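Local coordinates for RNA-binding protein, putative (Trypanosoma brucei, PDB 6E4O) that probably binds mRNA through its RNA recognition motif, the domain described here, which uses more than one surface to bind and remodel RNA, at residues K21-Q26 / S61-A66. Residues are numbered along the deposited sequence; the frame is centred on the assembly and turned at random.
Sequences KDHLRQ and SELEGA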
ATOM      1  N   LYS A  21      -2.582   4.980  -3.226  1.00 10.34           N
ATOM      2  CA  LYS A  21      -1.338   5.727  -3.305  1.00 13.43           C
ATOM      3  C   LYS A  21      -1.328   6.861  -2.281  1.00 13.81           C
ATOM      4  O   LYS A  21      -0.347   7.043  -1.560  1.00 12.24           O
ATOM      5  CB  LYS A  21      -1.113   6.284  -4.711  1.00 14.45           C
ATOM      6  CG  LYS A  21       0.147   7.133  -4.827  1.00 14.64           C
ATOM      7  CD  LYS A  21       0.330   7.651  -6.242  1.00 27.77           C
ATOM      8  CE  LYS A  21       1.542   8.566  -6.360  1.00 38.62           C
ATOM      9  NZ  LYS A  21       1.780   8.964  -7.777  1.00 44.11           N
ATOM     10  N   ASP A  22      -2.416   7.622  -2.210  1.00 11.89           N
ATOM     11  CA  ASP A  22      -2.477   8.727  -1.260  1.00 10.54           C
ATOM     12  C   ASP A  22      -2.364   8.244   0.181  1.00 12.31           C
ATOM     13  O   ASP A  22      -1.722   8.895   1.011  1.00 15.34           O
ATOM     14  CB  ASP A  22      -3.747   9.567  -1.439  1.00 15.24           C
ATOM     15  CG  ASP A  22      -3.641  10.546  -2.590  1.00 24.32           C
ATOM     16  OD1 ASP A  22      -2.507  10.872  -3.004  1.00 24.67           O
ATOM     17  OD2 ASP A  22      -4.697  10.995  -3.080  1.00 29.72           O
ATOM     18  N   HIS A  23      -3.000   7.117   0.481  1.00 11.88           N
ATOM     19  CA  HIS A  23      -2.916   6.530   1.811  1.00  9.40           C
ATOM     20  C   HIS A  23      -1.456   6.201   2.162  1.00 13.10           C
ATOM     21  O   HIS A  23      -0.976   6.488   3.263  1.00 12.66           O
ATOM     22  CB  HIS A  23      -3.790   5.275   1.886  1.00 12.15           C
ATOM     23  CG  HIS A  23      -3.843   4.654   3.248  1.00 12.28           C
ATOM     24  ND1 HIS A  23      -4.464   5.255   4.319  1.00 16.28           N
ATOM     25  CD2 HIS A  23      -3.361   3.471   3.700  1.00 10.84           C
ATOM     26  CE1 HIS A  23      -4.354   4.472   5.383  1.00 15.61           C
ATOM     27  NE2 HIS A  23      -3.692   3.387   5.032  1.00 13.13           N
ATOM     28  N   LEU A  24      -0.748   5.611   1.209  1.00 10.46           N
ATOM     29  CA  LEU A  24       0.608   5.128   1.450  1.00 10.23           C
ATOM     30  C   LEU A  24       1.656   6.234   1.373  1.00 12.19           C
ATOM     31  O   LEU A  24       2.809   6.039   1.766  1.00 13.71           O
ATOM     32  CB  LEU A  24       0.936   3.996   0.471  1.00 10.94           C
ATOM     33  CG  LEU A  24       0.119   2.729   0.716  1.00 14.73           C
ATOM     34  CD1 LEU A  24       0.354   1.728  -0.412  1.00 15.93           C
ATOM     35  CD2 LEU A  24       0.464   2.115   2.061  1.00 15.69           C
ATOM     36  N   ARG A  25       1.267   7.401   0.867  1.00 11.80           N
ATOM     37  CA  ARG A  25       2.185   8.537   0.849  1.00 14.15           C
ATOM     38  C   ARG A  25       2.522   8.966   2.272  1.00 13.04           C
ATOM     39  O   ARG A  25       3.444   9.744   2.491  1.00 14.85           O
ATOM     40  CB  ARG A  25       1.611   9.720   0.063  1.00 18.57           C
ATOM     41  CG  ARG A  25       1.729   9.585  -1.449  1.00 21.18           C
ATOM     42  CD  ARG A  25       1.731  10.957  -2.111  1.00 28.74           C
ATOM     43  NE  ARG A  25       0.416  11.580  -2.088  1.00 36.78           N
ATOM     44  CZ  ARG A  25       0.198  12.884  -1.958  1.00 34.06           C
ATOM     45  NH1 ARG A  25       1.213  13.734  -1.820  1.00 29.89           N
ATOM     46  NH2 ARG A  25      -1.045  13.337  -1.956  1.00 36.81           N
ATOM     47  N   GLN A  26       1.763   8.462   3.243  1.00 12.38           N
ATOM     48  CA  GLN A  26       2.099   8.681   4.644  1.00 14.74           C
ATOM     49  C   GLN A  26       3.466   8.092   4.971  1.00 12.81           C
ATOM     50  O   GLN A  26       4.125   8.523   5.917  1.00 12.04           O
ATOM     51  CB  GLN A  26       1.073   8.013   5.555  1.00 12.55           C
ATOM     52  CG  GLN A  26      -0.301   8.673   5.575  1.00 14.28           C
ATOM     53  CD  GLN A  26      -1.223   7.964   6.538  1.00 18.76           C
ATOM     54  OE1 GLN A  26      -1.200   8.227   7.736  1.00 17.93           O
ATOM     55  NE2 GLN A  26      -2.019   7.032   6.022  1.00 17.37           N
ATOM     56  N   SER A  61      -3.925  -0.500   9.041  1.00 12.29           N
ATOM     57  CA  SER A  61      -4.590   0.793   9.006  1.00 13.50           C
ATOM     58  C   SER A  61      -5.850   0.725   8.147  1.00 11.30           C
ATOM     59  O   SER A  61      -5.937  -0.047   7.206  1.00 11.10           O
ATOM     60  CB  SER A  61      -3.651   1.895   8.503  1.00 17.19           C
ATOM     61  OG  SER A  61      -3.153   1.597   7.210  1.00 14.75           O
ATOM     62  N   GLU A  62      -6.843   1.527   8.493  1.00  9.50           N
ATOM     63  CA  GLU A  62      -8.094   1.518   7.749  1.00 11.47           C
ATOM     64  C   GLU A  62      -8.062   2.496   6.583  1.00 13.74           C
ATOM     65  O   GLU A  62      -7.630   3.644   6.726  1.00 14.93           O
ATOM     66  CB  GLU A  62      -9.267   1.848   8.676  1.00 12.83           C
ATOM     67  CG  GLU A  62     -10.594   1.340   8.152  1.00 20.31           C
ATOM     68  CD  GLU A  62     -11.736   1.614   9.105  1.00 17.42           C
ATOM     69  OE1 GLU A  62     -12.058   0.724   9.918  1.00 20.83           O
ATOM     70  OE2 GLU A  62     -12.310   2.715   9.023  1.00 23.28           O
ATOM     71  N   LEU A  63      -8.508   2.027   5.423  1.00 11.46           N
ATOM     72  CA  LEU A  63      -8.656   2.879   4.249  1.00 13.48           C
ATOM     73  C   LEU A  63     -10.040   2.668   3.655  1.00 15.25           C
ATOM     74  O   LEU A  63     -10.419   1.543   3.302  1.00 13.40           O
ATOM     75  CB  LEU A  63      -7.574   2.568   3.206  1.00 14.75           C
ATOM     76  CG  LEU A  63      -7.674   3.325   1.869  1.00 14.05           C
ATOM     77  CD1 LEU A  63      -7.691   4.828   2.064  1.00 12.11           C
ATOM     78  CD2 LEU A  63      -6.531   2.920   0.942  1.00 13.03           C
ATOM     79  N   GLU A  64     -10.808   3.748   3.562  1.00 12.27           N
ATOM     80  CA  GLU A  64     -12.171   3.653   3.058  1.00 13.49           C
ATOM     81  C   GLU A  64     -12.932   2.523   3.742  1.00 16.82           C
ATOM     82  O   GLU A  64     -13.642   1.741   3.090  1.00 15.53           O
ATOM     83  CB  GLU A  64     -12.174   3.469   1.540  1.00 16.22           C
ATOM     84  CG  GLU A  64     -11.488   4.612   0.806  1.00 17.20           C
ATOM     85  CD  GLU A  64     -11.893   4.711  -0.659  1.00 26.05           C
ATOM     86  OE1 GLU A  64     -11.753   3.712  -1.399  1.00 24.10           O
ATOM     87  OE2 GLU A  64     -12.347   5.796  -1.073  1.00 29.23           O
ATOM     88  N   GLY A  65     -12.757   2.442   5.061  1.00 18.58           N
ATOM     89  CA  GLY A  65     -13.534   1.550   5.902  1.00 17.68           C
ATOM     90  C   GLY A  65     -13.036   0.122   5.958  1.00 16.25           C
ATOM     91  O   GLY A  65     -13.661  -0.715   6.605  1.00 15.81           O
ATOM     92  N   ALA A  66     -11.916  -0.158   5.286  1.00 13.80           N
ATOM     93  CA  ALA A  66     -11.353  -1.504   5.248  1.00 13.17           C
ATOM     94  C   ALA A  66      -9.947  -1.538   5.838  1.00 13.26           C
ATOM     95  O   ALA A  66      -9.129  -0.669   5.543  1.00 14.23           O
ATOM     96  CB  ALA A  66     -11.321  -2.019   3.806  1.00 13.38           C
TER
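His23, on helix 17-24 of the RNA recognition motif, reaches across to Ser61 and Leu63, at the short strand 62-63 on one margin of the sheet. With CG anti to the backbone N (chi1 -176°), the imidazole is carried off the helix toward this strand. At its base, CB packs against both methyls of Leu63, CD2 being the nearer at 3.7 Å. CG continues along the same pair of methyls, and Leu63 CD1 stands above ND1, 4.0 Å away, on the face that Leu63 CB covers. That CB makes a CH-pi contact 4.2 Å from the ring centroid and only 3° off the normal; the two side chains run past each other in opposite directions. CE1 lies 3.6 Å from the backbone oxygen of Glu62, an approach oblique to the ring. At the tip, NE2 donates to Ser61 OG over 2.9 Å, with an N-H...O angle of 162° and the oxygen close to the ring plane. This bond and the leucine over the face together probably fix the rotation of the imidazole about CB-CG. Ser61 OG is also hydrogen-bonded to the carbonyl oxygen of Leu58, in the loop after helix 48-57. Leu63 also touches Thr19 and Leu20, and Leu68 of strand 66-70 meets both Leu63 and His23. The contact thus joins helix 17-24, one of two helices lying against one face of the sheet, to the marginal hairpin of strands 62-63 and 66-70. A type I' turn from Leu63 to Ala66 makes the hairpin, its ends joined by backbone bonds in both directions. On the side of the ring away from Leu63, the carbonyl oxygen of His23 accepts a hydrogen bond from Gln26 NE2 at 3.0 Å.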